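Local coordinates for protein aspartate aminotransferase, mitochondrial (Trypanosoma brucei brucei, PDB 4W5K) that probably transfers amino groups between L-aspartate and 2-oxoglutarate with pyridoxal 5'-phosphate as cofactor, working as a homodimer, at residues A[84-87]-A[91-94]; A[95-98]-A[102-105]; A[104-109]-A[275-280]; A[113-118]-A[203-208]; A[259-262]-A[266-269]. The protein carries 1 engineered substitution. All coordinates share one frame; numbering follows the deposited sequence.

Contact 1: residues A[84-87]-A[91-94]; sequences CAAL and RIAS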
loop_
_atom_site.group_PDB
_atom_site.type_symbol
_atom_site.label_atom_id
_atom_site.label_comp_id
_atom_site.label_asym_id
_atom_site.label_seq_id
_atom_site.Cartn_x
_atom_site.Cartn_y
_atom_site.Cartn_z
ATOM N N CYS A 84 18.369 -21.677 -9.954
ATOM C CA CYS A 84 18.356 -21.546 -8.496
ATOM C C CYS A 84 17.638 -22.726 -7.837
ATOM O O CYS A 84 16.429 -22.900 -7.992
ATOM C CB CYS A 84 17.689 -20.231 -8.067
ATOM S SG CYS A 84 17.643 -19.982 -6.262
ATOM N N ALA A 85 18.398 -23.530 -7.095
ATOM C CA ALA A 85 17.881 -24.737 -6.475
ATOM C C ALA A 85 16.797 -24.419 -5.452
ATOM O O ALA A 85 15.780 -25.109 -5.372
ATOM C CB ALA A 85 19.024 -25.521 -5.821
ATOM N N ALA A 86 17.009 -23.356 -4.681
ATOM C CA ALA A 86 16.076 -22.972 -3.622
ATOM C C ALA A 86 14.690 -22.739 -4.189
ATOM O O ALA A 86 13.684 -23.170 -3.623
ATOM C CB ALA A 86 16.554 -21.718 -2.911
ATOM N N LEU A 87 14.664 -22.042 -5.317
ATOM C CA LEU A 87 13.429 -21.739 -6.003
ATOM C C LEU A 87 12.787 -23.025 -6.527
ATOM O O LEU A 87 11.599 -23.260 -6.309
ATOM C CB LEU A 87 13.703 -20.744 -7.133
ATOM C CG LEU A 87 12.509 -19.976 -7.667
ATOM C CD1 LEU A 87 11.636 -19.429 -6.520
ATOM C CD2 LEU A 87 12.998 -18.844 -8.558
ATOM N N ARG A 91 11.544 -23.614 -1.604
ATOM C CA ARG A 91 11.851 -23.260 -0.227
ATOM C C ARG A 91 11.880 -21.754 -0.020
ATOM O O ARG A 91 12.211 -21.286 1.071
ATOM C CB ARG A 91 13.159 -23.937 0.246
ATOM C CG ARG A 91 14.451 -23.615 -0.445
ATOM C CD ARG A 91 15.525 -24.610 0.101
ATOM N NE ARG A 91 16.879 -24.273 -0.330
ATOM C CZ ARG A 91 17.581 -23.244 0.139
ATOM N NH1 ARG A 91 17.057 -22.439 1.060
ATOM N NH2 ARG A 91 18.811 -23.014 -0.325
ATOM N N ILE A 92 11.459 -20.993 -1.032
ATOM C CA ILE A 92 11.403 -19.543 -0.889
ATOM C C ILE A 92 9.976 -19.016 -0.702
ATOM O O ILE A 92 9.096 -19.185 -1.559
ATOM C CB ILE A 92 12.053 -18.830 -2.099
ATOM C CG1 ILE A 92 13.478 -19.336 -2.288
ATOM C CG2 ILE A 92 12.096 -17.320 -1.882
ATOM C CD1 ILE A 92 14.248 -18.577 -3.380
ATOM N N ALA A 93 9.768 -18.368 0.437
ATOM C CA ALA A 93 8.489 -17.728 0.755
ATOM C C ALA A 93 8.431 -16.323 0.146
ATOM O O ALA A 93 9.303 -15.513 0.407
ATOM C CB ALA A 93 8.300 -17.678 2.277
ATOM N N SER A 94 7.399 -16.020 -0.645
ATOM C CA SER A 94 7.380 -14.768 -1.380
ATOM C C SER A 94 6.011 -14.136 -1.432
ATOM O O SER A 94 4.992 -14.840 -1.370
ATOM C CB SER A 94 7.870 -14.955 -2.831
ATOM O OG SER A 94 9.202 -15.487 -2.882
#

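Contact 2: residues A[95-98]-A[102-105]; sequences CQTL and GALR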
loop_
_atom_site.group_PDB
_atom_site.type_symbol
_atom_site.label_atom_id
_atom_site.label_comp_id
_atom_site.label_asym_id
_atom_site.label_seq_id
_atom_site.Cartn_x
_atom_site.Cartn_y
_atom_site.Cartn_z
ATOM N N CYS A 95 5.998 -12.812 -1.586
ATOM C CA CYS A 95 4.750 -12.081 -1.804
ATOM C C CYS A 95 4.989 -10.743 -2.509
ATOM O O CYS A 95 6.100 -10.205 -2.552
ATOM C CB CYS A 95 4.029 -11.832 -0.458
ATOM S SG CYS A 95 4.854 -10.667 0.679
ATOM N N GLN A 96 3.916 -10.220 -3.074
ATOM C CA GLN A 96 3.898 -8.877 -3.613
ATOM C C GLN A 96 3.874 -7.875 -2.466
ATOM O O GLN A 96 3.288 -8.149 -1.411
ATOM C CB GLN A 96 2.658 -8.714 -4.514
ATOM C CG GLN A 96 2.430 -7.302 -5.058
ATOM C CD GLN A 96 1.244 -7.231 -6.021
ATOM O OE1 GLN A 96 0.755 -8.249 -6.487
ATOM N NE2 GLN A 96 0.839 -6.027 -6.369
ATOM N N THR A 97 4.514 -6.726 -2.656
ATOM C CA THR A 97 4.585 -5.697 -1.623
ATOM C C THR A 97 4.432 -4.304 -2.209
ATOM O O THR A 97 4.492 -4.120 -3.428
ATOM C CB THR A 97 5.929 -5.753 -0.869
ATOM O OG1 THR A 97 6.976 -5.610 -1.846
ATOM C CG2 THR A 97 6.104 -7.102 -0.127
ATOM N N LEU A 98 4.265 -3.311 -1.337
ATOM C CA LEU A 98 4.157 -1.927 -1.769
ATOM C C LEU A 98 5.538 -1.357 -2.066
ATOM O O LEU A 98 6.117 -0.653 -1.225
ATOM C CB LEU A 98 3.454 -1.106 -0.690
ATOM C CG LEU A 98 2.035 -1.597 -0.412
ATOM C CD1 LEU A 98 1.436 -0.918 0.802
ATOM C CD2 LEU A 98 1.224 -1.278 -1.648
ATOM N N GLY A 102 7.680 -1.428 1.053
ATOM C CA GLY A 102 6.771 -2.404 1.670
ATOM C C GLY A 102 7.479 -3.723 1.987
ATOM O O GLY A 102 7.269 -4.331 3.048
ATOM N N ALA A 103 8.341 -4.182 1.082
ATOM C CA ALA A 103 9.069 -5.415 1.358
ATOM C C ALA A 103 10.012 -5.262 2.551
ATOM O O ALA A 103 10.147 -6.177 3.359
ATOM C CB ALA A 103 9.876 -5.875 0.113
ATOM N N LEU A 104 10.687 -4.115 2.659
ATOM C CA LEU A 104 11.567 -3.879 3.820
ATOM C C LEU A 104 10.767 -3.905 5.113
ATOM O O LEU A 104 11.196 -4.492 6.112
ATOM C CB LEU A 104 12.285 -2.538 3.690
ATOM C CG LEU A 104 13.331 -2.597 2.582
ATOM C CD1 LEU A 104 13.656 -1.179 2.127
ATOM C CD2 LEU A 104 14.632 -3.346 3.085
ATOM N N ARG A 105 9.618 -3.237 5.116
ATOM C CA ARG A 105 8.783 -3.163 6.317
ATOM C C ARG A 105 8.150 -4.516 6.672
ATOM O O ARG A 105 8.239 -4.969 7.836
ATOM C CB ARG A 105 7.673 -2.110 6.145
ATOM C CG ARG A 105 6.611 -2.079 7.271
ATOM C CD ARG A 105 7.221 -1.795 8.647
ATOM N NE ARG A 105 6.176 -1.762 9.676
ATOM C CZ ARG A 105 5.492 -0.672 10.039
ATOM N NH1 ARG A 105 5.744 0.494 9.449
ATOM N NH2 ARG A 105 4.564 -0.754 11.003
#

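Contact 3: residues A[104-109]-A[275-280]; sequences LRIGGD and ALLIRP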
loop_
_atom_site.group_PDB
_atom_site.type_symbol
_atom_site.label_atom_id
_atom_site.label_comp_id
_atom_site.label_asym_id
_atom_site.label_seq_id
_atom_site.Cartn_x
_atom_site.Cartn_y
_atom_site.Cartn_z
ATOM N N LEU A 104 10.687 -4.115 2.659
ATOM C CA LEU A 104 11.567 -3.879 3.820
ATOM C C LEU A 104 10.767 -3.905 5.113
ATOM O O LEU A 104 11.196 -4.492 6.112
ATOM C CB LEU A 104 12.285 -2.538 3.690
ATOM C CG LEU A 104 13.331 -2.597 2.582
ATOM C CD1 LEU A 104 13.656 -1.179 2.127
ATOM C CD2 LEU A 104 14.632 -3.346 3.085
ATOM N N ARG A 105 9.618 -3.237 5.116
ATOM C CA ARG A 105 8.783 -3.163 6.317
ATOM C C ARG A 105 8.150 -4.516 6.672
ATOM O O ARG A 105 8.239 -4.969 7.836
ATOM C CB ARG A 105 7.673 -2.110 6.145
ATOM C CG ARG A 105 6.611 -2.079 7.271
ATOM C CD ARG A 105 7.221 -1.795 8.647
ATOM N NE ARG A 105 6.176 -1.762 9.676
ATOM C CZ ARG A 105 5.492 -0.672 10.039
ATOM N NH1 ARG A 105 5.744 0.494 9.449
ATOM N NH2 ARG A 105 4.564 -0.754 11.003
ATOM N N ILE A 106 7.492 -5.148 5.698
ATOM C CA ILE A 106 6.853 -6.447 5.956
ATOM C C ILE A 106 7.926 -7.491 6.322
ATOM O O ILE A 106 7.740 -8.262 7.250
ATOM C CB ILE A 106 6.018 -6.926 4.765
ATOM C CG1 ILE A 106 4.796 -6.007 4.582
ATOM C CG2 ILE A 106 5.563 -8.363 4.966
ATOM C CD1 ILE A 106 3.776 -6.038 5.714
ATOM N N GLY A 107 9.047 -7.494 5.602
ATOM C CA GLY A 107 10.160 -8.374 5.974
ATOM C C GLY A 107 10.648 -8.124 7.372
ATOM O O GLY A 107 10.895 -9.081 8.136
ATOM N N GLY A 108 10.879 -6.853 7.713
ATOM C CA GLY A 108 11.287 -6.500 9.068
ATOM C C GLY A 108 10.298 -6.974 10.129
ATOM O O GLY A 108 10.683 -7.487 11.193
ATOM N N ASP A 109 9.001 -6.829 9.832
ATOM C CA ASP A 109 7.961 -7.287 10.746
ATOM C C ASP A 109 7.904 -8.816 10.854
ATOM O O ASP A 109 7.369 -9.352 11.839
ATOM C CB ASP A 109 6.574 -6.755 10.302
ATOM C CG ASP A 109 6.316 -5.309 10.759
ATOM O OD1 ASP A 109 6.845 -4.909 11.809
ATOM O OD2 ASP A 109 5.543 -4.577 10.086
ATOM N N ALA A 275 0.790 -13.234 5.248
ATOM C CA ALA A 275 -0.602 -12.840 5.117
ATOM C C ALA A 275 -1.127 -12.167 6.401
ATOM O O ALA A 275 -1.867 -11.191 6.316
ATOM C CB ALA A 275 -1.469 -14.050 4.759
ATOM N N LEU A 276 -0.750 -12.683 7.580
ATOM C CA LEU A 276 -1.211 -12.076 8.834
ATOM C C LEU A 276 -0.628 -10.687 9.077
ATOM O O LEU A 276 -1.166 -9.929 9.884
ATOM C CB LEU A 276 -0.884 -12.984 10.033
ATOM C CG LEU A 276 -1.511 -14.360 9.899
ATOM C CD1 LEU A 276 -0.965 -15.262 11.004
ATOM C CD2 LEU A 276 -3.033 -14.281 9.981
ATOM N N LEU A 277 0.467 -10.360 8.393
ATOM C CA LEU A 277 1.050 -9.022 8.502
ATOM C C LEU A 277 0.423 -8.058 7.501
ATOM O O LEU A 277 0.180 -6.893 7.808
ATOM C CB LEU A 277 2.564 -9.057 8.266
ATOM C CG LEU A 277 3.389 -9.715 9.386
ATOM C CD1 LEU A 277 4.831 -9.941 8.947
ATOM C CD2 LEU A 277 3.339 -8.833 10.637
ATOM N N ILE A 278 0.197 -8.555 6.298
ATOM C CA ILE A 278 -0.361 -7.738 5.209
ATOM C C ILE A 278 -1.822 -7.342 5.474
ATOM O O ILE A 278 -2.188 -6.182 5.325
ATOM C CB ILE A 278 -0.288 -8.480 3.882
ATOM C CG1 ILE A 278 1.180 -8.658 3.445
ATOM C CG2 ILE A 278 -1.086 -7.721 2.774
ATOM C CD1 ILE A 278 1.365 -9.852 2.540
ATOM N N ARG A 279 -2.651 -8.314 5.840
ATOM C CA ARG A 279 -4.081 -8.058 5.907
ATOM C C ARG A 279 -4.453 -6.884 6.843
ATOM O O ARG A 279 -5.219 -6.004 6.433
ATOM C CB ARG A 279 -4.830 -9.327 6.314
ATOM C CG ARG A 279 -6.315 -9.162 6.241
ATOM C CD ARG A 279 -7.056 -10.478 6.466
ATOM N NE ARG A 279 -6.730 -11.483 5.451
ATOM C CZ ARG A 279 -5.930 -12.527 5.662
ATOM N NH1 ARG A 279 -5.376 -12.711 6.857
ATOM N NH2 ARG A 279 -5.690 -13.397 4.686
ATOM N N PRO A 280 -3.880 -6.828 8.071
ATOM C CA PRO A 280 -4.209 -5.691 8.942
ATOM C C PRO A 280 -3.368 -4.432 8.690
ATOM O O PRO A 280 -3.502 -3.471 9.443
ATOM C CB PRO A 280 -3.939 -6.252 10.344
ATOM C CG PRO A 280 -2.763 -7.166 10.111
ATOM C CD PRO A 280 -3.089 -7.849 8.799
#

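Contact 4: residues A[113-118]-A[203-208]; sequences RFVANC and NHIPFV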
loop_
_atom_site.group_PDB
_atom_site.type_symbol
_atom_site.label_atom_id
_atom_site.label_comp_id
_atom_site.label_asym_id
_atom_site.label_seq_id
_atom_site.Cartn_x
_atom_site.Cartn_y
_atom_site.Cartn_z
ATOM N N ARG A 113 9.834 -14.243 13.414
ATOM C CA ARG A 113 9.391 -15.613 13.131
ATOM C C ARG A 113 10.558 -16.558 12.897
ATOM O O ARG A 113 10.404 -17.772 12.997
ATOM C CB ARG A 113 8.485 -15.633 11.888
ATOM C CG ARG A 113 7.015 -15.385 12.141
ATOM C CD ARG A 113 6.707 -14.262 13.108
ATOM N NE ARG A 113 5.318 -14.403 13.538
ATOM C CZ ARG A 113 4.737 -13.760 14.552
ATOM N NH1 ARG A 113 5.410 -12.878 15.285
ATOM N NH2 ARG A 113 3.461 -14.011 14.840
ATOM N N PHE A 114 11.745 -16.029 12.566
ATOM C CA PHE A 114 12.824 -16.941 12.275
ATOM C C PHE A 114 14.218 -16.461 12.697
ATOM O O PHE A 114 15.174 -17.199 12.550
ATOM C CB PHE A 114 12.820 -17.308 10.785
ATOM C CG PHE A 114 13.031 -16.140 9.835
ATOM C CD1 PHE A 114 11.965 -15.353 9.416
ATOM C CD2 PHE A 114 14.304 -15.871 9.326
ATOM C CE1 PHE A 114 12.146 -14.286 8.524
ATOM C CE2 PHE A 114 14.508 -14.802 8.418
ATOM C CZ PHE A 114 13.431 -14.009 8.019
ATOM N N VAL A 115 14.314 -15.275 13.275
ATOM C CA VAL A 115 15.607 -14.802 13.811
ATOM C C VAL A 115 15.499 -14.659 15.321
ATOM O O VAL A 115 14.596 -13.973 15.796
ATOM C CB VAL A 115 16.000 -13.435 13.193
ATOM C CG1 VAL A 115 17.344 -12.952 13.752
ATOM C CG2 VAL A 115 16.006 -13.506 11.637
ATOM N N ALA A 116 16.391 -15.318 16.073
ATOM C CA ALA A 116 16.386 -15.202 17.524
ATOM C C ALA A 116 16.829 -13.808 17.962
ATOM O O ALA A 116 17.658 -13.182 17.289
ATOM C CB ALA A 116 17.310 -16.252 18.141
ATOM N N ASN A 117 16.289 -13.350 19.089
ATOM C CA ASN A 117 16.795 -12.162 19.763
ATOM C C ASN A 117 16.827 -10.985 18.820
ATOM O O ASN A 117 17.837 -10.274 18.725
ATOM C CB ASN A 117 18.209 -12.431 20.323
ATOM C CG ASN A 117 18.653 -11.390 21.341
ATOM O OD1 ASN A 117 17.830 -10.803 22.046
ATOM N ND2 ASN A 117 19.978 -11.192 21.456
ATOM N N CYS A 118 15.728 -10.791 18.103
ATOM C CA CYS A 118 15.740 -9.934 16.918
ATOM C C CYS A 118 15.433 -8.479 17.237
ATOM O O CYS A 118 14.306 -8.025 16.993
ATOM C CB CYS A 118 14.725 -10.447 15.887
ATOM S SG CYS A 118 15.101 -9.776 14.238
ATOM N N ASN A 203 27.254 -16.888 10.962
ATOM C CA ASN A 203 25.839 -17.289 10.997
ATOM C C ASN A 203 24.904 -16.082 11.022
ATOM O O ASN A 203 23.844 -16.105 11.701
ATOM C CB ASN A 203 25.563 -18.207 12.201
ATOM C CG ASN A 203 26.365 -19.503 12.139
ATOM O OD1 ASN A 203 26.274 -20.255 11.164
ATOM N ND2 ASN A 203 27.183 -19.747 13.163
ATOM N N HIS A 204 25.285 -15.040 10.270
ATOM C CA HIS A 204 24.468 -13.838 10.130
ATOM C C HIS A 204 23.301 -14.083 9.168
ATOM O O HIS A 204 23.318 -15.009 8.350
ATOM C CB HIS A 204 25.308 -12.639 9.618
ATOM C CG HIS A 204 26.328 -12.143 10.598
ATOM N ND1 HIS A 204 26.152 -12.215 11.965
ATOM C CD2 HIS A 204 27.535 -11.563 10.406
ATOM C CE1 HIS A 204 27.209 -11.705 12.572
ATOM N NE2 HIS A 204 28.064 -11.298 11.644
ATOM N N ILE A 205 22.289 -13.240 9.274
ATOM C CA ILE A 205 21.109 -13.324 8.418
ATOM C C ILE A 205 21.122 -12.138 7.462
ATOM O O ILE A 205 20.909 -11.004 7.886
ATOM C CB ILE A 205 19.794 -13.324 9.253
ATOM C CG1 ILE A 205 19.766 -14.501 10.244
ATOM C CG2 ILE A 205 18.581 -13.388 8.339
ATOM C CD1 ILE A 205 20.431 -14.213 11.587
ATOM N N PRO A 206 21.416 -12.381 6.170
ATOM C CA PRO A 206 21.491 -11.281 5.202
ATOM C C PRO A 206 20.118 -10.784 4.783
ATOM O O PRO A 206 19.263 -11.610 4.462
ATOM C CB PRO A 206 22.204 -11.906 4.009
ATOM C CG PRO A 206 21.890 -13.369 4.123
ATOM C CD PRO A 206 21.836 -13.669 5.583
ATOM N N PHE A 207 19.939 -9.463 4.807
ATOM C CA PHE A 207 18.702 -8.794 4.341
ATOM C C PHE A 207 19.139 -7.915 3.173
ATOM O O PHE A 207 19.742 -6.861 3.366
ATOM C CB PHE A 207 18.091 -7.972 5.483
ATOM C CG PHE A 207 16.619 -7.640 5.325
ATOM C CD1 PHE A 207 16.079 -7.277 4.104
ATOM C CD2 PHE A 207 15.784 -7.713 6.448
ATOM C CE1 PHE A 207 14.706 -6.961 3.984
ATOM C CE2 PHE A 207 14.397 -7.397 6.357
ATOM C CZ PHE A 207 13.858 -7.025 5.115
ATOM N N VAL A 208 18.862 -8.379 1.966
ATOM C CA VAL A 208 19.292 -7.689 0.732
ATOM C C VAL A 208 18.237 -6.694 0.281
ATOM O O VAL A 208 17.090 -7.067 0.032
ATOM C CB VAL A 208 19.545 -8.684 -0.378
ATOM C CG1 VAL A 208 19.909 -7.935 -1.716
ATOM C CG2 VAL A 208 20.664 -9.604 0.010
#

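Contact 5: residues A[259-262]-A[266-269]; sequences ISTA and EAKR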
loop_
_atom_site.group_PDB
_atom_site.type_symbol
_atom_site.label_atom_id
_atom_site.label_comp_id
_atom_site.label_asym_id
_atom_site.label_seq_id
_atom_site.Cartn_x
_atom_site.Cartn_y
_atom_site.Cartn_z
ATOM N N ILE A 259 11.783 -14.683 1.196
ATOM C CA ILE A 259 12.554 -15.252 2.300
ATOM C C ILE A 259 12.864 -16.718 2.026
ATOM O O ILE A 259 11.968 -17.550 1.924
ATOM C CB ILE A 259 11.823 -15.166 3.677
ATOM C CG1 ILE A 259 11.321 -13.737 3.966
ATOM C CG2 ILE A 259 12.743 -15.730 4.794
ATOM C CD1 ILE A 259 9.843 -13.533 3.575
ATOM N N SER A 260 14.141 -17.057 1.944
ATOM C CA SER A 260 14.497 -18.464 1.784
ATOM C C SER A 260 14.468 -19.187 3.119
ATOM O O SER A 260 14.683 -18.588 4.169
ATOM C CB SER A 260 15.874 -18.624 1.147
ATOM O OG SER A 260 16.900 -18.155 2.006
ATOM N N THR A 261 14.156 -20.474 3.056
ATOM C CA THR A 261 14.026 -21.322 4.230
ATOM C C THR A 261 14.582 -22.703 3.939
ATOM O O THR A 261 15.018 -22.994 2.827
ATOM C CB THR A 261 12.547 -21.472 4.675
ATOM O OG1 THR A 261 11.844 -22.287 3.732
ATOM C CG2 THR A 261 11.883 -20.124 4.809
ATOM N N ALA A 262 14.563 -23.577 4.932
ATOM C CA ALA A 262 15.105 -24.910 4.728
ATOM C C ALA A 262 14.211 -25.845 3.905
ATOM O O ALA A 262 14.678 -26.884 3.443
ATOM C CB ALA A 262 15.404 -25.560 6.075
ATOM N N GLU A 266 8.569 -25.016 5.575
ATOM C CA GLU A 266 8.937 -23.795 6.269
ATOM C C GLU A 266 8.479 -22.575 5.466
ATOM O O GLU A 266 7.981 -21.608 6.031
ATOM C CB GLU A 266 10.456 -23.755 6.543
ATOM C CG GLU A 266 10.875 -24.708 7.686
ATOM C CD GLU A 266 12.356 -24.591 8.001
ATOM O OE1 GLU A 266 12.996 -23.653 7.477
ATOM O OE2 GLU A 266 12.894 -25.432 8.756
ATOM N N ALA A 267 8.600 -22.635 4.144
ATOM C CA ALA A 267 8.242 -21.479 3.335
ATOM C C ALA A 267 6.747 -21.234 3.432
ATOM O O ALA A 267 6.312 -20.087 3.520
ATOM C CB ALA A 267 8.677 -21.673 1.875
ATOM N N LYS A 268 5.968 -22.311 3.431
ATOM C CA LYS A 268 4.511 -22.180 3.521
ATOM C C LYS A 268 4.099 -21.554 4.837
ATOM O O LYS A 268 3.212 -20.692 4.861
ATOM C CB LYS A 268 3.826 -23.527 3.363
ATOM C CG LYS A 268 3.939 -24.160 1.988
ATOM C CD LYS A 268 3.316 -25.556 2.040
ATOM C CE LYS A 268 3.997 -26.554 1.108
ATOM N NZ LYS A 268 3.519 -26.460 -0.302
ATOM N N ARG A 269 4.725 -21.989 5.937
ATOM C CA ARG A 269 4.412 -21.385 7.232
ATOM C C ARG A 269 4.755 -19.890 7.221
ATOM O O ARG A 269 4.006 -19.098 7.786
ATOM C CB ARG A 269 5.147 -22.079 8.390
ATOM C CG ARG A 269 4.899 -23.571 8.507
ATOM C CD ARG A 269 3.537 -23.931 9.129
ATOM N NE ARG A 269 3.334 -25.379 9.064
ATOM C CZ ARG A 269 2.693 -26.105 9.978
ATOM N NH1 ARG A 269 2.174 -25.537 11.061
ATOM N NH2 ARG A 269 2.570 -27.415 9.805
#

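Contact 1: residues A[84-87]-A[91-94]
Ala86 gives up more surface here than any other residue, and its methyl is held between two side chains, Arg91 and Ile92. The guanidinium of Arg91 lies flat over that methyl: Ala86 CB stands 3.5 Å above the guanidinium plane, over its centre, and 3.6 Å from Arg91 CZ. The arginine reaches there by folding back over the helix. With chi1 at 62°, its CG lies between the backbone N and the carbonyl carbon, 3.3 Å from Ala86 O, and from CG to NE the chain runs extended past Ala86 CA. Beyond the methyl, the charged end turns to Thr261, donating from NH1 to its O, and weakly from NH2 to Val231 O. The backbones are tied as well, since Arg91 N donates to Ala86 O at 3.0 Å with an N-H...O angle of 163°.

Ile92 closes the apolar side. Its CD1 sits 3.9 Å from Ala86 CB and 4.2 Å from Leu87 CD1, the leucine and isoleucine side chains running at a slant to one another. Helix 85-88 is joined, through a short turn closed by that backbone bond, to strand 92-97, an outermost strand of the central sheet in the large domain of a fold type I aminotransferase.

Contact 2: residues A[95-98]-A[102-105]
The polar link between Leu98 and Gly102 is a backbone hydrogen bond, Gly102 N to Leu98 O at 2.9 Å. It is an i to i+4 bond of the first turn of helix 99-110, and a bent one: the N-H...O angle is 148°, and the donor stands well above the carbonyl plane, 50° out of it. The two backbones come close at this point, with Leu98 CA 4.3 Å from Gly102 CA, and Gly102 brings no side chain into the gap.

The remaining contact is van der Waals, and Thr97 carries it. Its CB rests 3.5 Å from Ala103 N and 3.8 Å from Gly102 C, covering the peptide that joins those two residues. The branches then go to different atoms: OG1 lies 3.5 Å from Ala103 CB, while CG2 meets Ala103 CA at 3.7 Å. Chi1 of 57° places OG1 between the backbone N and the carbonyl carbon, turned to the start of the helix, where it is hydrogen-bonded to Gly99 O. The buried hydroxyl is thus both packed and satisfied.

The first helical residues, Gly99, Gly100 and Thr101, lie between the segments and line the pyridoxal phosphate pocket. Strand 92-97 pairs here with strand 255-260, Cys95 packs on Leu274 and Ile278 of helix 264-282, and on the other segment Ala103 of helix 99-110 rests against Ala240 of strand 238-242.

Contact 3: residues A[104-109]-A[275-280]
Asp109 meets Leu277 with its CB and backbone C, while its flat carboxylate is paired with another flat group, the guanidinium of Arg105 one helical turn earlier. That pair is a salt bridge in which Arg105 NE donates to Asp109 OD2 at 2.9 Å. The carboxylate carbon lies at the guanidinium edge and in its plane, yet OD2 is approached from above the carboxylate plane, 35° out of it, so the two groups are not coplanar. The bond should help fix the rotation of both groups. A second hold on the guanidinium comes from Pro280 O of the second subunit, which receives a hydrogen bond from NH1.

Beside this polar pair the contact is apolar. Leu277 turns its CB toward helix 104-109, and its CG is anti to the carbonyl carbon (chi1 -71°), the rotamer that carries its methyls to Asp109. CD1 packs on backbone atoms, 3.8 Å from both Ile106 O and Asp109 C, whereas CD2 packs on Asp109 CB at 3.9 Å. The Ile106 side chain passes that of Leu277 in the opposite direction, with Ile106 CD1 4.1 Å from Leu277 CB and 4.3 Å from Ile278 CG1.

The axes of the two short segments approach to 10.1 Å, with N-to-C directions 129° apart. Helix 99-110 is thus packed across helix 264-282, where Ile106 also touches Leu274 and Met281. From the same helix 99-110, Leu104 reaches Phe207 of strand 205-210 and Ile134 of helix 129-137.

Contact 4: residues A[113-118]-A[203-208]
Ile205 points from its strand toward Val115 and Phe114, and every branch beyond CB finds a partner on one of them. CB itself only directs the fork. With chi1 at -59°, CG1 is anti to the carbonyl carbon and CG2 anti to the backbone N; as CB points toward the loop, this rotamer brings both branches near Val115 CG2, with Ile205 CG1 at 4.1 Å and CG2 at 4.2 Å from it. CG2 also approaches the Phe114 ring obliquely, 4.3 Å from CE2. At the end of the longer branch, CD1 reaches Val115 CG1 at 4.0 Å. The valine and isoleucine therefore meet tip to tip, each using both of its branches.

All these separations are 4.0 Å or more, and the buried surface is a modest 110 Å², evidence of light apolar packing. The nearest pair of CA atoms, Val115 and Ile205, is still 7.8 Å apart, so side chains bridge the whole gap.

Just before the strand, Asn203, the first residue to leave helix 189-201, has positive phi in a Schellman motif. Segment 113-118 is the loop running from helix 99-110 into strand 120-124, and it packs here against the beginning of strand 205-210. The neighbouring strands of the central sheet share the patch: Phe114 and Ile205 both touch Ile238 of strand 238-242, and Val115 touches Val172 of strand 172-176.

Contact 5: residues A[259-262]-A[266-269]
Glu266 reaches back from the helix to the chain entering it and holds the backbone of Ala262. Its OE1 accepts a hydrogen bond from Ala262 N at 3.0 Å, with an N-H...O angle of 153°. The oxygen is met from above the carboxylate plane, 50° out of it. The same carboxylate also covers the methyl, Ala262 CB lying 3.4 Å from OE1 and 3.7 Å from OE2.

Thr261 fills the angle beneath the glutamate arm. The two side chains run past one another in opposite senses, and Thr261 CB is 3.6 Å from Glu266 CB. The threonine hydroxyl points at the helix start: OG1 is 3.5 Å from Glu266 CB and 3.7 Å from Ala267 CB. It also comes near Ala267 N, but the angle is too poor for a hydrogen bond.

The segments form the tight turn by which strand 255-260 passes into helix 264-282 in the large domain of the class I aminotransferase fold. This strand is the one that runs antiparallel to both of its sheet neighbours, 92-97 and 238-242.

Torsions set the reach of the glutamate. CG is anti to the carbonyl carbon (chi1 -74°), and the chain stays extended beyond it, carrying the carboxylate across to Ala262. Glu266 N is itself held by Ser263 OG, from the residue just ahead of the helix, and a weak hydrogen bond joins Thr261 OG1 to Ser263 N. Further out, the backbone of Thr261 pairs with that of Arg91.

Overall arrangement
Contact 2 is the fully buried one, beside the cofactor pocket, while contacts 1, 3 and 4 are partly buried and contact 5 has two exposed partners. Chemistry follows place: contacts 1, 2 and 5 are short turns, each tied by one hydrogen bond to or from backbone, whereas 3 and 4 join distant chain parts by apolar side chains. Strand 92-97 serves contacts 1 and 2, helix 99-110 contacts 2 and 3, and helix 264-282 contacts 3 and 5. Contacts 1 and 5 lie on neighbouring strands with centres about 8 Å apart. Phe114 of contact 4 packs on Ile259 of contact 5. Contacts 2 and 3 touch the second subunit.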